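PDB 2UVP: DNA replication regulator protein HobA from Helicobacter pylori, which is required for the initiation of DNA replication and increases binding of the initiator DnaA to the oriC region. Local coordinates for residues K8-Y11 / D12-K15; F17-D20 / Q21-I25; S37-A40 / K41-Q45; L168-L171 / F172-A175. All coordinates share one frame; numbering follows the deposited sequence. Where two conformers were deposited one is given.

Interaction 1 of 4, residues K8-Y11 / D12-K15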
loop_
_atom_site.group_PDB
_atom_site.type_symbol
_atom_site.label_atom_id
_atom_site.label_comp_id
_atom_site.label_asym_id
_atom_site.label_seq_id
_atom_site.Cartn_x
_atom_site.Cartn_y
_atom_site.Cartn_z
ATOM N N LYS A 8 -29.612 -28.942 -8.149
ATOM C CA LYS A 8 -29.907 -28.464 -9.485
ATOM C C LYS A 8 -28.659 -28.531 -10.339
ATOM O O LYS A 8 -27.541 -28.485 -9.822
ATOM C CB LYS A 8 -30.417 -27.022 -9.428
ATOM C CG LYS A 8 -31.893 -26.907 -9.041
ATOM C CD LYS A 8 -32.516 -25.586 -9.504
ATOM C CE LYS A 8 -32.163 -24.418 -8.574
ATOM N NZ LYS A 8 -32.569 -24.653 -7.154
ATOM N N ASN A 9 -28.847 -28.661 -11.647
ATOM C CA ASN A 9 -27.740 -28.490 -12.557
ATOM C C ASN A 9 -27.300 -27.021 -12.552
ATOM O O ASN A 9 -28.131 -26.115 -12.541
ATOM C CB ASN A 9 -28.109 -28.904 -13.969
ATOM C CG ASN A 9 -26.941 -28.798 -14.909
ATOM O OD1 ASN A 9 -26.006 -29.613 -14.864
ATOM N ND2 ASN A 9 -26.959 -27.777 -15.747
ATOM N N PHE A 10 -25.988 -26.818 -12.542
ATOM C CA PHE A 10 -25.383 -25.484 -12.602
ATOM C C PHE A 10 -26.020 -24.548 -13.639
ATOM O O PHE A 10 -26.344 -23.396 -13.330
ATOM C CB PHE A 10 -23.892 -25.639 -12.892
ATOM C CG PHE A 10 -23.148 -24.332 -12.953
ATOM C CD1 PHE A 10 -22.718 -23.713 -11.778
ATOM C CD2 PHE A 10 -22.908 -23.713 -14.166
ATOM C CE1 PHE A 10 -22.029 -22.514 -11.834
ATOM C CE2 PHE A 10 -22.216 -22.514 -14.226
ATOM C CZ PHE A 10 -21.790 -21.920 -13.056
ATOM N N TYR A 11 -26.188 -25.035 -14.865
ATOM C CA TYR A 11 -26.667 -24.202 -15.959
ATOM C C TYR A 11 -28.144 -23.817 -15.826
ATOM O O TYR A 11 -28.547 -22.732 -16.241
ATOM C CB TYR A 11 -26.322 -24.835 -17.312
ATOM C CG TYR A 11 -24.813 -24.921 -17.493
ATOM C CD1 TYR A 11 -24.107 -26.072 -17.121
ATOM C CD2 TYR A 11 -24.085 -23.814 -17.958
ATOM C CE1 TYR A 11 -22.713 -26.138 -17.250
ATOM C CE2 TYR A 11 -22.715 -23.870 -18.099
ATOM C CZ TYR A 11 -22.028 -25.032 -17.739
ATOM O OH TYR A 11 -20.659 -25.088 -17.873
ATOM N N ASP A 12 -28.931 -24.688 -15.206
ATOM C CA ASP A 12 -30.313 -24.358 -14.880
ATOM C C ASP A 12 -30.321 -23.329 -13.758
ATOM O O ASP A 12 -31.014 -22.294 -13.825
ATOM C CB ASP A 12 -31.060 -25.618 -14.443
ATOM C CG ASP A 12 -31.241 -26.608 -15.578
ATOM O OD1 ASP A 12 -31.438 -26.159 -16.720
ATOM O OD2 ASP A 12 -31.178 -27.834 -15.327
ATOM N N TRP A 13 -29.525 -23.618 -12.727
ATOM C CA TRP A 13 -29.453 -22.769 -11.551
ATOM C C TRP A 13 -29.051 -21.335 -11.928
ATOM O O TRP A 13 -29.679 -20.352 -11.487
ATOM C CB TRP A 13 -28.466 -23.329 -10.509
ATOM C CG TRP A 13 -28.185 -22.303 -9.426
ATOM C CD1 TRP A 13 -28.954 -22.028 -8.329
ATOM C CD2 TRP A 13 -27.095 -21.377 -9.399
ATOM N NE1 TRP A 13 -28.389 -20.993 -7.603
ATOM C CE2 TRP A 13 -27.256 -20.571 -8.250
ATOM C CE3 TRP A 13 -25.996 -21.154 -10.235
ATOM C CZ2 TRP A 13 -26.349 -19.549 -7.914
ATOM C CZ3 TRP A 13 -25.105 -20.129 -9.914
ATOM C CH2 TRP A 13 -25.293 -19.338 -8.763
ATOM N N ILE A 14 -28.019 -21.217 -12.753
ATOM C CA ILE A 14 -27.472 -19.892 -13.031
ATOM C C ILE A 14 -28.452 -19.004 -13.804
ATOM O O ILE A 14 -28.532 -17.803 -13.555
ATOM C CB ILE A 14 -26.070 -19.969 -13.679
ATOM C CG1 ILE A 14 -25.301 -18.672 -13.384
ATOM C CG2 ILE A 14 -26.164 -20.293 -15.151
ATOM C CD1 ILE A 14 -23.802 -18.797 -13.668
ATOM N N LYS A 15 -29.235 -19.614 -14.694
ATOM C CA LYS A 15 -30.249 -18.871 -15.441
ATOM C C LYS A 15 -31.285 -18.256 -14.485
ATOM O O LYS A 15 -31.649 -17.088 -14.632
ATOM C CB LYS A 15 -30.904 -19.786 -16.495
ATOM C CG LYS A 15 -31.914 -19.080 -17.405
ATOM C CD LYS A 15 -32.667 -20.109 -18.278
ATOM C CE LYS A 15 -33.966 -19.523 -18.847
ATOM N NZ LYS A 15 -34.816 -20.604 -19.471
HETATM O O HOH W 1 -31.473 -28.766 -12.591
#
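Asn-9 and Trp-13 meet in a local contact at the first turn of helix 10-28, close to the N terminus. The backbone NH of Trp-13 bonds to Asn-9 O at 2.9 Å and 168°, nearly straight. The NH of Ile-14 follows to Phe-10 O. Asn-9 is the N-cap residue, and its backbone N gives its hydrogen to a water. That water donates to Asp-12 OD2 at 2.9 Å, bridging the residue before the helix to the carboxylate three places on. The negative charge of Asp-12 lies at the helix N terminus, where it would probably be favoured by the helix dipole. This is the N-terminal cap region of an alpha helix that follows a short, weakly bonded strand. Lys-8 and Asn-9 pair in a parallel ladder with a strand of a neighbouring subunit, so the pairing crosses the interface. On the apolar side, Phe-10 and Ile-14 run side by side, with Phe-10 CZ 3.8 Å from Ile-14 CD1. The Phe-10 CG is anti to its backbone N (chi1 -179°), which brings the ring toward the next turn. Lys-8 crosses Trp-13 at about a right angle, with Lys-8 CE 4.0 Å from Trp-13 CD1 at the indole edge.

Interaction 2 of 4, residues F17-D20 / Q21-I25; sequences FIRD and QGEFI. Unlike the reference sequence in segment 17-20: Ile-18 (reference Val).
Arg-19 and Glu-23 lie side by side, one turn apart on helix 10-28, and point the same way. The closest approach of the two side chains is between Glu-23 OE2 and the aliphatic Arg-19 CG, at 3.4 Å. The charged ends stay apart: Arg-19 NH1 is 4.4 Å from Glu-23 OE1, and the guanidinium and carboxylate planes are 54° apart. Arg-19 is bent at chi3 (29°), which turns its guanidinium back to Asp-20. There Arg-19 NH1 forms a salt bridge with Asp-20 OD1 at 2.7 Å. A water donates to both Asp-20 OD1 and Glu-23 OE1, linking two like charges that would otherwise probably repel. Glu-23 has been seen to bind calcium in a structure of this protein; whether the ion is physiologically relevant is not known.

On another side of the helix, Gln-21 is extended. Its NE2 comes to the edge of the Phe-17 ring, 3.8 Å from Phe-17 CE2, with ring and amide planes 65° apart. Its OE1 is 3.5 Å from Ile-18 CD1 and takes a hydrogen bond from a polar side chain of a neighbouring subunit. Behind these groups, backbone bonds from Gln-21 N to Phe-17 O through Phe-24 N to Asp-20 O set an alpha-helical spacing. Ile-18 and Ile-25 pack on apolar side chains of a neighbouring subunit. Phe-17 meets Trp-13, and Phe-24 touches Ser-159 and Leu-160 in the loop before helix 161-180.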
loop_
_atom_site.group_PDB
_atom_site.type_symbol
_atom_site.label_atom_id
_atom_site.label_comp_id
_atom_site.label_asym_id
_atom_site.label_seq_id
_atom_site.Cartn_x
_atom_site.Cartn_y
_atom_site.Cartn_z
ATOM N N PHE A 17 -30.842 -17.723 -11.200
ATOM C CA PHE A 17 -30.156 -16.797 -10.325
ATOM C C PHE A 17 -30.030 -15.445 -11.009
ATOM O O PHE A 17 -30.280 -14.420 -10.400
ATOM C CB PHE A 17 -28.761 -17.320 -9.934
ATOM C CG PHE A 17 -28.051 -16.427 -8.953
ATOM C CD1 PHE A 17 -28.161 -16.658 -7.587
ATOM C CD2 PHE A 17 -27.288 -15.334 -9.394
ATOM C CE1 PHE A 17 -27.521 -15.819 -6.663
ATOM C CE2 PHE A 17 -26.651 -14.478 -8.460
ATOM C CZ PHE A 17 -26.761 -14.736 -7.117
ATOM N N ILE A 18 -29.621 -15.454 -12.270
ATOM C CA ILE A 18 -29.443 -14.218 -13.040
ATOM C C ILE A 18 -30.761 -13.458 -13.185
ATOM O O ILE A 18 -30.838 -12.225 -12.991
ATOM C CB ILE A 18 -28.808 -14.537 -14.411
ATOM C CG1 ILE A 18 -27.326 -14.887 -14.186
ATOM C CG2 ILE A 18 -28.876 -13.351 -15.375
ATOM C CD1 ILE A 18 -26.629 -13.861 -13.357
ATOM N N ARG A 19 -31.807 -14.198 -13.530
ATOM C CA ARG A 19 -33.108 -13.554 -13.693
ATOM C C ARG A 19 -33.526 -12.872 -12.393
ATOM O O ARG A 19 -33.890 -11.698 -12.395
ATOM C CB ARG A 19 -34.151 -14.549 -14.189
ATOM C CG ARG A 19 -35.550 -13.912 -14.360
ATOM C CD ARG A 19 -36.605 -14.940 -14.844
ATOM N NE ARG A 19 -36.336 -16.317 -14.420
ATOM C CZ ARG A 19 -36.462 -16.793 -13.179
ATOM N NH1 ARG A 19 -36.846 -16.004 -12.174
ATOM N NH2 ARG A 19 -36.188 -18.076 -12.941
ATOM N N ASP A 20 -33.409 -13.593 -11.282
ATOM C CA ASP A 20 -33.807 -13.097 -9.983
ATOM C C ASP A 20 -32.919 -11.905 -9.559
ATOM O O ASP A 20 -33.399 -10.942 -8.973
ATOM C CB ASP A 20 -33.732 -14.210 -8.929
ATOM C CG ASP A 20 -34.820 -15.275 -9.095
ATOM O OD1 ASP A 20 -35.771 -15.068 -9.878
ATOM O OD2 ASP A 20 -34.712 -16.334 -8.423
ATOM N N GLN A 21 -31.629 -11.988 -9.866
ATOM C CA GLN A 21 -30.693 -10.940 -9.462
ATOM C C GLN A 21 -31.105 -9.594 -10.079
ATOM O O GLN A 21 -31.172 -8.562 -9.398
ATOM C CB GLN A 21 -29.276 -11.341 -9.907
ATOM C CG GLN A 21 -28.169 -10.438 -9.397
ATOM C CD GLN A 21 -26.851 -10.794 -10.057
ATOM O OE1 GLN A 21 -26.787 -11.005 -11.274
ATOM N NE2 GLN A 21 -25.794 -10.836 -9.264
ATOM N N GLY A 22 -31.411 -9.618 -11.369
ATOM C CA GLY A 22 -31.754 -8.394 -12.084
ATOM C C GLY A 22 -33.127 -7.900 -11.640
ATOM O O GLY A 22 -33.346 -6.708 -11.533
ATOM N N GLU A 23 -34.041 -8.829 -11.349
ATOM C CA GLU A 23 -35.391 -8.448 -10.913
ATOM C C GLU A 23 -35.362 -7.728 -9.571
ATOM O O GLU A 23 -36.061 -6.726 -9.371
ATOM C CB GLU A 23 -36.328 -9.674 -10.913
ATOM C CG GLU A 23 -36.683 -10.102 -12.345
ATOM C CD GLU A 23 -37.658 -11.289 -12.436
ATOM O OE1 GLU A 23 -38.053 -11.833 -11.376
ATOM O OE2 GLU A 23 -38.008 -11.674 -13.582
ATOM N N PHE A 24 -34.498 -8.183 -8.668
ATOM C CA PHE A 24 -34.380 -7.540 -7.368
ATOM C C PHE A 24 -33.721 -6.160 -7.499
ATOM O O PHE A 24 -34.175 -5.197 -6.876
ATOM C CB PHE A 24 -33.657 -8.445 -6.363
ATOM C CG PHE A 24 -33.717 -7.946 -4.946
ATOM C CD1 PHE A 24 -34.944 -7.712 -4.315
ATOM C CD2 PHE A 24 -32.538 -7.725 -4.225
ATOM C CE1 PHE A 24 -34.995 -7.242 -2.982
ATOM C CE2 PHE A 24 -32.578 -7.274 -2.886
ATOM C CZ PHE A 24 -33.811 -7.032 -2.268
ATOM N N ILE A 25 -32.674 -6.062 -8.331
ATOM C CA ILE A 25 -32.084 -4.744 -8.625
ATOM C C ILE A 25 -33.155 -3.771 -9.101
ATOM O O ILE A 25 -33.234 -2.627 -8.620
ATOM C CB ILE A 25 -30.928 -4.866 -9.643
ATOM C CG1 ILE A 25 -29.716 -5.488 -8.910
ATOM C CG2 ILE A 25 -30.581 -3.485 -10.284
ATOM C CD1 ILE A 25 -28.637 -6.072 -9.857
HETATM O O HOH W 2 -37.497 -13.066 -8.603
#

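Interaction 3 of 4, residues S37-A40 / K41-Q45; sequences SSYA and KLIAQ
Ile-43 packs over the carbonyl of Tyr-39 in the first turns of helix 39-51, an alpha helix beside the parallel sheet of this alpha/beta fold. Its CB is 3.3 Å from Tyr-39 O. Next along the chain, CG1 lies 3.0 Å from the same oxygen, a tight approach. CG1 is anti to the carbonyl carbon of Ile-43 (chi1 -68°), which points this branch back toward the preceding turn. The tip, CD1, is 3.5 Å from Tyr-39 O and reaches the edge of the Tyr-39 ring, near its plane, 4.3 Å from Tyr-39 CD1. Tyr-39 O also accepts the NH of Ile-43 at 2.9 Å, with the donor tilted 30° from the carbonyl plane. Ile-43 and Leu-42 both touch Phe-140 on strand 139-143.

Ser-38 stands at the N-cap, but its side chain makes no capping bond. Ser-38 is also the centre of an inverse gamma turn, and Ser-38 O accepts the NH of Leu-42. The Lys-41 chain bends at chi3 (67°), so that CE passes 4.2 Å from Ser-38 CB. Beyond CE, NZ forms a salt bridge with Asp-150 OD1. Both Leu-42 methyls lie against Ser-38 O from the same side, CD1 at 3.4 Å and CD2 at 3.5 Å.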
loop_
_atom_site.group_PDB
_atom_site.type_symbol
_atom_site.label_atom_id
_atom_site.label_comp_id
_atom_site.label_asym_id
_atom_site.label_seq_id
_atom_site.Cartn_x
_atom_site.Cartn_y
_atom_site.Cartn_z
ATOM N N SER A 37 -33.108 10.278 5.000
ATOM C CA SER A 37 -31.968 10.981 5.618
ATOM C C SER A 37 -31.606 12.179 4.733
ATOM O O SER A 37 -31.987 12.234 3.557
ATOM C CB SER A 37 -30.763 10.067 5.861
ATOM O OG SER A 37 -30.206 9.581 4.646
ATOM N N SER A 38 -30.887 13.141 5.298
ATOM C CA SER A 38 -30.722 14.437 4.663
ATOM C C SER A 38 -29.564 14.460 3.680
ATOM O O SER A 38 -28.692 15.335 3.753
ATOM C CB SER A 38 -30.542 15.509 5.728
ATOM O OG SER A 38 -31.765 15.731 6.416
ATOM N N TYR A 39 -29.565 13.515 2.741
ATOM C CA TYR A 39 -28.451 13.396 1.799
ATOM C C TYR A 39 -28.281 14.617 0.893
ATOM O O TYR A 39 -27.151 14.961 0.549
ATOM C CB TYR A 39 -28.551 12.098 0.975
ATOM C CG TYR A 39 -29.727 12.061 0.026
ATOM C CD1 TYR A 39 -29.623 12.618 -1.244
ATOM C CD2 TYR A 39 -30.940 11.470 0.399
ATOM C CE1 TYR A 39 -30.685 12.610 -2.131
ATOM C CE2 TYR A 39 -32.013 11.448 -0.482
ATOM C CZ TYR A 39 -31.872 12.027 -1.744
ATOM O OH TYR A 39 -32.893 12.038 -2.661
ATOM N N ALA A 40 -29.384 15.264 0.492
ATOM C CA ALA A 40 -29.298 16.461 -0.349
ATOM C C ALA A 40 -28.577 17.581 0.400
ATOM O O ALA A 40 -27.648 18.194 -0.128
ATOM C CB ALA A 40 -30.699 16.936 -0.815
ATOM N N LYS A 41 -28.993 17.833 1.641
ATOM C CA LYS A 41 -28.356 18.881 2.446
ATOM C C LYS A 41 -26.877 18.576 2.711
ATOM O O LYS A 41 -26.015 19.463 2.602
ATOM C CB LYS A 41 -29.091 19.092 3.775
ATOM C CG LYS A 41 -28.458 20.198 4.627
ATOM C CD LYS A 41 -29.167 20.419 5.955
ATOM C CE LYS A 41 -29.016 19.228 6.894
ATOM N NZ LYS A 41 -29.646 19.510 8.224
ATOM N N LEU A 42 -26.588 17.320 3.025
ATOM C CA LEU A 42 -25.200 16.907 3.309
ATOM C C LEU A 42 -24.322 17.037 2.074
ATOM O O LEU A 42 -23.151 17.476 2.153
ATOM C CB LEU A 42 -25.181 15.480 3.846
ATOM C CG LEU A 42 -25.482 15.241 5.338
ATOM C CD1 LEU A 42 -26.332 16.311 5.970
ATOM C CD2 LEU A 42 -26.116 13.888 5.540
ATOM N N ILE A 43 -24.875 16.646 0.925
ATOM C CA ILE A 43 -24.166 16.825 -0.335
ATOM C C ILE A 43 -23.891 18.307 -0.607
ATOM O O ILE A 43 -22.772 18.687 -0.980
ATOM C CB ILE A 43 -24.899 16.147 -1.506
ATOM C CG1 ILE A 43 -24.836 14.618 -1.338
ATOM C CG2 ILE A 43 -24.333 16.616 -2.875
ATOM C CD1 ILE A 43 -25.650 13.844 -2.353
ATOM N N ALA A 44 -24.905 19.157 -0.391
ATOM C CA ALA A 44 -24.729 20.599 -0.637
ATOM C C ALA A 44 -23.619 21.161 0.249
ATOM O O ALA A 44 -22.749 21.895 -0.225
ATOM C CB ALA A 44 -26.033 21.348 -0.397
ATOM N N GLN A 45 -23.647 20.794 1.522
ATOM C CA GLN A 45 -22.682 21.308 2.503
ATOM C C GLN A 45 -21.271 20.858 2.169
ATOM O O GLN A 45 -20.310 21.622 2.284
ATOM C CB GLN A 45 -23.051 20.845 3.906
ATOM C CG GLN A 45 -24.371 21.443 4.378
ATOM C CD GLN A 45 -24.774 21.013 5.772
ATOM O OE1 GLN A 45 -24.134 20.162 6.389
ATOM N NE2 GLN A 45 -25.857 21.610 6.281
#

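Interaction 4 of 4, residues L168-L171 / F172-A175; sequences LFKL and FENA
The Phe-169 ring is met obliquely by the Glu-173 carboxylate, one turn later on helix 161-180. The nearest pair is Phe-169 CE2 and Glu-173 CD at 3.5 Å. The ring and carboxylate planes are 55° apart. At the edge of the Phe-172 ring, near its plane, lies Phe-169 O. Phe-169 also packs edge-to-face with Tyr-70, and Phe-172 does so with Trp-119.

Glu-173 CG sits between the backbone N and the carbonyl carbon (chi1 69°), which is uncommon in a helix. CG then lies 3.3 Å from Lys-170 O, and OE2 lies 3.6 Å from Lys-170 CG. The charged ends are joined by a water that accepts from Lys-170 NZ and donates to Glu-173 OE2. Glu-173 is modelled in two conformers; these contacts and the water bridge hold for one. Lys-170 NZ also has a salt bridge to an acidic side chain of a neighbouring subunit. The helix packs against helix 65-75 through Phe-169 and against helix 39-51 through Leu-171, Phe-172 and Ala-175. Along its i to i+4 bonds, Lys-170 O gains a side-chain donor. Asn-174 ND2 bonds to it at 2.8 Å and 167°, with the oxygen in its amide plane. The backbone N of Asn-174 reaches the same oxygen at 3.1 Å, from the opposite face of the carbonyl plane.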
loop_
_atom_site.group_PDB
_atom_site.type_symbol
_atom_site.label_atom_id
_atom_site.label_comp_id
_atom_site.label_asym_id
_atom_site.label_seq_id
_atom_site.Cartn_x
_atom_site.Cartn_y
_atom_site.Cartn_z
ATOM N N LEU A 168 -24.665 6.504 -4.620
ATOM C CA LEU A 168 -24.507 7.754 -3.843
ATOM C C LEU A 168 -23.247 8.512 -4.261
ATOM O O LEU A 168 -23.246 9.745 -4.329
ATOM C CB LEU A 168 -24.457 7.464 -2.348
ATOM C CG LEU A 168 -25.790 6.969 -1.756
ATOM C CD1 LEU A 168 -25.494 6.361 -0.398
ATOM C CD2 LEU A 168 -26.872 8.116 -1.697
ATOM N N PHE A 169 -22.163 7.784 -4.527
ATOM C CA PHE A 169 -20.990 8.481 -5.018
ATOM C C PHE A 169 -21.267 9.194 -6.324
ATOM O O PHE A 169 -20.881 10.344 -6.527
ATOM C CB PHE A 169 -19.785 7.554 -5.233
ATOM C CG PHE A 169 -18.612 8.313 -5.747
ATOM C CD1 PHE A 169 -17.819 9.019 -4.855
ATOM C CD2 PHE A 169 -18.372 8.420 -7.120
ATOM C CE1 PHE A 169 -16.738 9.806 -5.316
ATOM C CE2 PHE A 169 -17.298 9.209 -7.605
ATOM C CZ PHE A 169 -16.481 9.901 -6.684
ATOM N N LYS A 170 -21.925 8.497 -7.234
ATOM C CA LYS A 170 -22.189 9.043 -8.551
ATOM C C LYS A 170 -23.119 10.253 -8.428
ATOM O O LYS A 170 -22.975 11.231 -9.179
ATOM C CB LYS A 170 -22.761 7.971 -9.462
ATOM C CG LYS A 170 -21.672 6.939 -9.911
ATOM C CD LYS A 170 -22.310 5.732 -10.574
ATOM C CE LYS A 170 -21.251 4.655 -10.979
ATOM N NZ LYS A 170 -20.162 5.230 -11.873
ATOM N N LEU A 171 -24.033 10.202 -7.459
ATOM C CA LEU A 171 -24.887 11.354 -7.183
ATOM C C LEU A 171 -24.025 12.531 -6.692
ATOM O O LEU A 171 -24.149 13.665 -7.205
ATOM C CB LEU A 171 -25.932 11.006 -6.121
ATOM C CG LEU A 171 -26.818 12.154 -5.654
ATOM C CD1 LEU A 171 -27.674 12.692 -6.810
ATOM C CD2 LEU A 171 -27.703 11.653 -4.489
ATOM N N PHE A 172 -23.150 12.260 -5.717
ATOM C CA PHE A 172 -22.255 13.272 -5.202
ATOM C C PHE A 172 -21.393 13.909 -6.288
ATOM O O PHE A 172 -21.332 15.137 -6.385
ATOM C CB PHE A 172 -21.363 12.725 -4.073
ATOM C CG PHE A 172 -20.316 13.695 -3.652
ATOM C CD1 PHE A 172 -20.647 14.769 -2.838
ATOM C CD2 PHE A 172 -19.009 13.589 -4.137
ATOM C CE1 PHE A 172 -19.686 15.717 -2.469
ATOM C CE2 PHE A 172 -18.034 14.535 -3.769
ATOM C CZ PHE A 172 -18.381 15.596 -2.912
ATOM N N GLU A 173 -20.739 13.101 -7.123
ATOM C CA GLU A 173 -19.840 13.671 -8.136
ATOM C C GLU A 173 -20.590 14.470 -9.216
ATOM O O GLU A 173 -20.091 15.481 -9.718
ATOM C CB GLU A 173 -18.949 12.588 -8.759
ATOM C CG GLU A 173 -19.703 11.607 -9.616
ATOM C CD GLU A 173 -18.795 10.680 -10.421
ATOM O OE1 GLU A 173 -17.676 11.086 -10.826
ATOM O OE2 GLU A 173 -19.252 9.554 -10.676
ATOM N N ASN A 174 -21.786 14.018 -9.582
ATOM C CA ASN A 174 -22.606 14.783 -10.538
ATOM C C ASN A 174 -23.055 16.110 -9.935
ATOM O O ASN A 174 -23.028 17.145 -10.607
ATOM C CB ASN A 174 -23.794 13.965 -10.987
ATOM C CG ASN A 174 -23.470 13.105 -12.160
ATOM O OD1 ASN A 174 -23.662 13.516 -13.330
ATOM N ND2 ASN A 174 -22.949 11.914 -11.884
ATOM N N ALA A 175 -23.434 16.070 -8.658
ATOM C CA ALA A 175 -23.852 17.269 -7.945
ATOM C C ALA A 175 -22.698 18.242 -7.871
ATOM O O ALA A 175 -22.849 19.402 -8.235
ATOM C CB ALA A 175 -24.355 16.934 -6.577
HETATM O O HOH W 3 -18.282 7.167 -11.082
#

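How the interactions relate
From the N terminus, interactions 1 and 2 follow directly along helix 10-28, with centres about 14 Å apart. Interaction 3 comes next, at the start of helix 39-51, and interaction 4 lies far on, in helix 161-180. All four are in series. None nests in or crosses another, and each joins neighbouring turns without closing a long loop. Interactions 1 and 2 lie on the projecting N-terminal helix, which meets a neighbouring subunit. Interactions 3 and 4 sit in the body of the fold, touch directly and also reach a neighbouring subunit. Ile-43 CD1 meets Leu-171 CD2 at 3.7 Å, and Ile-43 CG2 meets Ala-175 CB at 3.7 Å. This packing ties helix 39-51 to helix 161-180.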